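Local coordinates for calcium-regulated actin-bundling protein (Dictyostelium discoideum, PDB 4X3N) that binds and bundles actin filaments under the control of calcium and may help shape and reorganise filopodia and pseudopodia as the cell moves, at residues His48-Glu60 with Tyr161-Ser174. Residues are numbered along the deposited sequence; the frame is centred on the assembly and turned at random.
Sequences HFLNAYWAEVSKE and YKDFANPADFCTRS
Tyr161 lays one ring face against Val57, whose CG2 makes a CH-pi contact 4.0 Å from the ring centroid, while Phe49 CZ reaches Tyr161 CD2 at 3.6 Å; these two rings overlap little. A tyrosine suits the spot because its flat ring fills the buried apolar layer and its hydroxyl hydrogen-bonds Ser125, which also bonds Glu60. Phe164, in its more hindered rotamer (chi1 57°, CG flanked by N and C), turns onto helix 42-57: Glu56 CB sits over its ring centre, and Tyr53 and Val57 meet its edge. Ala165, small enough to pack flush, sets CB over one face of Tyr53, 3.9 Å from the centroid. Helix 153-160, just before, supplies the calcium ligand Glu155 in what is probably an EF-hand, so the contact joins the chain leaving that motif to helix 42-57. Asn166 caps helix 167-174 through OD1 and Asp169 N, and its own N gives a weak bond to Tyr53 OH. That hydroxyl donates to the anti lone pair of Asp169 OD2 (2.5 Å), a carboxylate oxygen able also to form a salt bridge, with a weak hydrogen bond, to Arg173 NE. Phe170, a large apolar knob, fills the hole among His48, Phe49, Ala52 and Tyr53; its CD1 packs on Ala52 CB (4.0 Å). Arg173 is long enough to lay CD over Tyr53's other face, with Tyr53 CE1 over the guanidinium centre (planes 31° apart), while NH1 bonds Ala52 O (2.8 Å) and NH1 and NH2 grip Glu56 end-on. Ser174, short and polar, places OG at the His48 ring edge, 3.3 Å from CD2, and shares a water with His48 O.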
# COMPACT_ATOMS: atom_id res chain seq x y z
N HIS A 48 -22.83 -10.00 8.97
CA HIS A 48 -23.71 -8.99 8.46
C HIS A 48 -24.44 -9.54 7.24
O HIS A 48 -25.67 -9.37 7.09
CB HIS A 48 -23.00 -7.71 8.03
CG HIS A 48 -22.84 -6.74 9.13
ND1 HIS A 48 -21.91 -6.92 10.13
CD2 HIS A 48 -23.51 -5.61 9.44
CE1 HIS A 48 -21.97 -5.92 10.98
NE2 HIS A 48 -22.95 -5.13 10.61
N PHE A 49 -23.68 -10.11 6.35
CA PHE A 49 -24.30 -10.68 5.11
C PHE A 49 -25.36 -11.75 5.42
O PHE A 49 -26.49 -11.68 4.91
CB PHE A 49 -23.22 -11.24 4.21
CG PHE A 49 -23.78 -11.95 2.97
CD1 PHE A 49 -24.30 -11.23 1.95
CD2 PHE A 49 -23.82 -13.31 2.89
CE1 PHE A 49 -24.85 -11.84 0.83
CE2 PHE A 49 -24.37 -13.94 1.76
CZ PHE A 49 -24.88 -13.17 0.75
N LEU A 50 -24.99 -12.72 6.27
CA LEU A 50 -25.85 -13.81 6.61
C LEU A 50 -27.10 -13.34 7.34
O LEU A 50 -28.20 -13.75 6.96
CB LEU A 50 -25.11 -14.86 7.42
CG LEU A 50 -24.03 -15.63 6.73
CD1 LEU A 50 -23.26 -16.42 7.77
CD2 LEU A 50 -24.54 -16.59 5.65
N ASN A 51 -26.97 -12.48 8.35
CA ASN A 51 -28.16 -11.89 8.96
C ASN A 51 -29.11 -11.26 7.96
O ASN A 51 -30.30 -11.35 8.15
CB ASN A 51 -27.81 -10.80 9.95
CG ASN A 51 -27.32 -11.37 11.27
OD1 ASN A 51 -27.59 -12.51 11.61
ND2 ASN A 51 -26.61 -10.56 12.03
N ALA A 52 -28.59 -10.55 6.98
CA ALA A 52 -29.42 -9.80 6.07
C ALA A 52 -30.15 -10.77 5.09
O ALA A 52 -31.30 -10.56 4.71
CB ALA A 52 -28.60 -8.81 5.27
N TYR A 53 -29.46 -11.81 4.69
CA TYR A 53 -29.98 -12.64 3.63
C TYR A 53 -30.29 -14.06 4.12
O TYR A 53 -30.35 -15.00 3.32
CB TYR A 53 -28.97 -12.66 2.50
CG TYR A 53 -28.98 -11.44 1.66
CD1 TYR A 53 -30.00 -11.19 0.76
CD2 TYR A 53 -27.95 -10.49 1.78
CE1 TYR A 53 -30.01 -10.02 0.02
CE2 TYR A 53 -27.91 -9.35 1.02
CZ TYR A 53 -28.95 -9.10 0.13
OH TYR A 53 -28.96 -7.90 -0.55
N TRP A 54 -30.51 -14.23 5.41
CA TRP A 54 -30.68 -15.58 5.96
C TRP A 54 -31.82 -16.36 5.23
O TRP A 54 -31.67 -17.56 4.95
CB TRP A 54 -30.93 -15.51 7.50
CG TRP A 54 -30.76 -16.83 8.15
CD1 TRP A 54 -31.75 -17.63 8.71
CD2 TRP A 54 -29.55 -17.56 8.26
NE1 TRP A 54 -31.20 -18.79 9.14
CE2 TRP A 54 -29.85 -18.77 8.89
CE3 TRP A 54 -28.24 -17.32 7.84
CZ2 TRP A 54 -28.88 -19.73 9.14
CZ3 TRP A 54 -27.27 -18.27 8.11
CH2 TRP A 54 -27.58 -19.46 8.75
N ALA A 55 -32.90 -15.68 4.87
CA ALA A 55 -34.07 -16.36 4.30
C ALA A 55 -33.65 -16.97 3.00
O ALA A 55 -34.06 -18.06 2.67
CB ALA A 55 -35.24 -15.42 4.09
N GLU A 56 -32.78 -16.28 2.29
CA GLU A 56 -32.35 -16.71 0.98
C GLU A 56 -31.12 -17.55 0.93
O GLU A 56 -30.90 -18.26 -0.04
CB GLU A 56 -32.07 -15.48 0.12
CG GLU A 56 -33.26 -14.56 -0.16
CD GLU A 56 -33.54 -13.58 0.95
OE1 GLU A 56 -32.77 -13.46 1.93
OE2 GLU A 56 -34.54 -12.86 0.79
N VAL A 57 -30.22 -17.40 1.91
CA VAL A 57 -28.86 -17.96 1.74
C VAL A 57 -28.43 -18.97 2.78
O VAL A 57 -27.38 -19.56 2.63
CB VAL A 57 -27.76 -16.82 1.62
CG1 VAL A 57 -27.28 -16.35 2.96
CG2 VAL A 57 -26.60 -17.28 0.74
N SER A 58 -29.31 -19.24 3.75
CA SER A 58 -28.96 -20.05 4.91
C SER A 58 -28.32 -21.39 4.55
O SER A 58 -27.43 -21.89 5.27
CB SER A 58 -30.23 -20.31 5.78
OG SER A 58 -31.17 -21.15 5.14
N LYS A 59 -28.75 -21.98 3.44
CA LYS A 59 -28.20 -23.29 3.08
C LYS A 59 -26.79 -23.26 2.53
O LYS A 59 -26.13 -24.33 2.45
CB LYS A 59 -29.13 -23.97 2.09
CG LYS A 59 -30.53 -24.26 2.64
CD LYS A 59 -31.55 -24.57 1.52
CE LYS A 59 -31.02 -25.65 0.56
NZ LYS A 59 -32.02 -26.36 -0.29
N GLU A 60 -26.30 -22.07 2.16
CA GLU A 60 -24.90 -21.91 1.76
C GLU A 60 -24.03 -21.52 2.92
O GLU A 60 -22.81 -21.43 2.79
CB GLU A 60 -24.74 -20.83 0.73
CG GLU A 60 -25.74 -20.98 -0.40
CD GLU A 60 -25.66 -22.31 -1.14
OE1 GLU A 60 -24.56 -22.64 -1.65
OE2 GLU A 60 -26.75 -22.96 -1.29
N TYR A 161 -23.55 -14.08 -4.73
CA TYR A 161 -24.96 -14.40 -4.50
C TYR A 161 -25.79 -13.36 -5.14
O TYR A 161 -26.88 -13.04 -4.68
CB TYR A 161 -25.18 -14.52 -2.99
CG TYR A 161 -24.39 -15.63 -2.45
CD1 TYR A 161 -24.70 -16.96 -2.74
CD2 TYR A 161 -23.29 -15.39 -1.63
CE1 TYR A 161 -23.95 -18.01 -2.24
CE2 TYR A 161 -22.54 -16.45 -1.13
CZ TYR A 161 -22.86 -17.74 -1.43
OH TYR A 161 -22.05 -18.74 -0.94
N LYS A 162 -25.31 -12.82 -6.27
CA LYS A 162 -25.99 -11.73 -6.91
C LYS A 162 -27.38 -12.06 -7.50
O LYS A 162 -28.15 -11.11 -7.76
CB LYS A 162 -25.13 -11.07 -8.00
CG LYS A 162 -24.93 -11.94 -9.26
CD LYS A 162 -23.91 -11.32 -10.19
CE LYS A 162 -23.46 -12.32 -11.25
NZ LYS A 162 -24.60 -12.53 -12.17
N ASP A 163 -27.73 -13.33 -7.68
CA ASP A 163 -29.14 -13.70 -8.08
C ASP A 163 -30.16 -13.12 -7.10
O ASP A 163 -31.31 -12.96 -7.42
CB ASP A 163 -29.37 -15.21 -8.03
CG ASP A 163 -28.48 -15.99 -8.96
OD1 ASP A 163 -28.05 -15.43 -10.03
OD2 ASP A 163 -28.22 -17.20 -8.60
N PHE A 164 -29.76 -12.81 -5.86
CA PHE A 164 -30.69 -12.13 -4.97
C PHE A 164 -30.10 -10.97 -4.16
O PHE A 164 -30.87 -10.19 -3.69
CB PHE A 164 -31.36 -13.09 -3.97
CG PHE A 164 -30.40 -13.85 -3.15
CD1 PHE A 164 -29.85 -13.27 -2.02
CD2 PHE A 164 -30.04 -15.12 -3.50
CE1 PHE A 164 -28.92 -13.96 -1.30
CE2 PHE A 164 -29.09 -15.80 -2.80
CZ PHE A 164 -28.53 -15.22 -1.68
N ALA A 165 -28.77 -10.89 -4.03
CA ALA A 165 -28.09 -9.91 -3.19
C ALA A 165 -27.51 -8.79 -4.05
O ALA A 165 -27.13 -9.02 -5.21
CB ALA A 165 -27.00 -10.63 -2.45
N ASN A 166 -27.49 -7.56 -3.50
CA ASN A 166 -26.82 -6.50 -4.15
C ASN A 166 -26.59 -5.40 -3.16
O ASN A 166 -27.17 -5.42 -2.08
CB ASN A 166 -27.61 -6.04 -5.38
CG ASN A 166 -28.94 -5.49 -5.02
OD1 ASN A 166 -29.07 -4.36 -4.55
ND2 ASN A 166 -29.94 -6.27 -5.26
N PRO A 167 -25.72 -4.46 -3.49
CA PRO A 167 -25.29 -3.58 -2.38
C PRO A 167 -26.40 -2.70 -1.77
O PRO A 167 -26.48 -2.47 -0.53
CB PRO A 167 -24.23 -2.70 -3.06
CG PRO A 167 -23.63 -3.59 -4.02
CD PRO A 167 -24.80 -4.35 -4.63
N ALA A 168 -27.24 -2.13 -2.61
CA ALA A 168 -28.30 -1.27 -2.08
C ALA A 168 -29.34 -2.02 -1.26
O ALA A 168 -29.72 -1.61 -0.16
CB ALA A 168 -28.99 -0.52 -3.22
N ASP A 169 -29.75 -3.17 -1.77
CA ASP A 169 -30.60 -4.09 -1.03
C ASP A 169 -29.96 -4.47 0.31
O ASP A 169 -30.61 -4.42 1.38
CB ASP A 169 -30.92 -5.33 -1.91
CG ASP A 169 -31.87 -6.33 -1.20
OD1 ASP A 169 -33.10 -6.01 -1.15
OD2 ASP A 169 -31.42 -7.39 -0.66
N PHE A 170 -28.71 -4.90 0.26
CA PHE A 170 -28.01 -5.24 1.46
C PHE A 170 -28.07 -4.10 2.51
O PHE A 170 -28.35 -4.34 3.67
CB PHE A 170 -26.56 -5.61 1.15
CG PHE A 170 -25.71 -5.64 2.38
CD1 PHE A 170 -25.88 -6.65 3.31
CD2 PHE A 170 -24.85 -4.61 2.65
CE1 PHE A 170 -25.17 -6.64 4.46
CE2 PHE A 170 -24.10 -4.62 3.83
CZ PHE A 170 -24.28 -5.61 4.72
N CYS A 171 -27.82 -2.86 2.09
CA CYS A 171 -27.81 -1.74 3.03
C CYS A 171 -29.22 -1.52 3.64
O CYS A 171 -29.40 -1.30 4.87
CB CYS A 171 -27.28 -0.48 2.33
SG CYS A 171 -25.53 -0.54 1.86
N THR A 172 -30.22 -1.67 2.79
CA THR A 172 -31.61 -1.56 3.24
C THR A 172 -31.90 -2.59 4.25
O THR A 172 -32.54 -2.30 5.22
CB THR A 172 -32.57 -1.81 2.08
OG1 THR A 172 -32.43 -0.74 1.12
CG2 THR A 172 -34.02 -1.94 2.56
N ARG A 173 -31.48 -3.82 4.00
CA ARG A 173 -31.66 -4.90 4.92
C ARG A 173 -30.85 -4.77 6.21
O ARG A 173 -31.32 -5.18 7.27
CB ARG A 173 -31.30 -6.25 4.29
CG ARG A 173 -32.29 -6.73 3.25
CD ARG A 173 -31.76 -7.97 2.59
NE ARG A 173 -32.54 -8.51 1.45
CZ ARG A 173 -33.03 -9.77 1.40
NH1 ARG A 173 -32.93 -10.64 2.40
NH2 ARG A 173 -33.63 -10.16 0.33
N SER A 174 -29.65 -4.23 6.12
CA SER A 174 -28.72 -4.32 7.27
C SER A 174 -28.61 -3.07 8.11
O SER A 174 -28.30 -3.16 9.32
CB SER A 174 -27.29 -4.68 6.77
OG SER A 174 -26.35 -4.93 7.90
O HOH W 1 -27.15 -7.27 8.44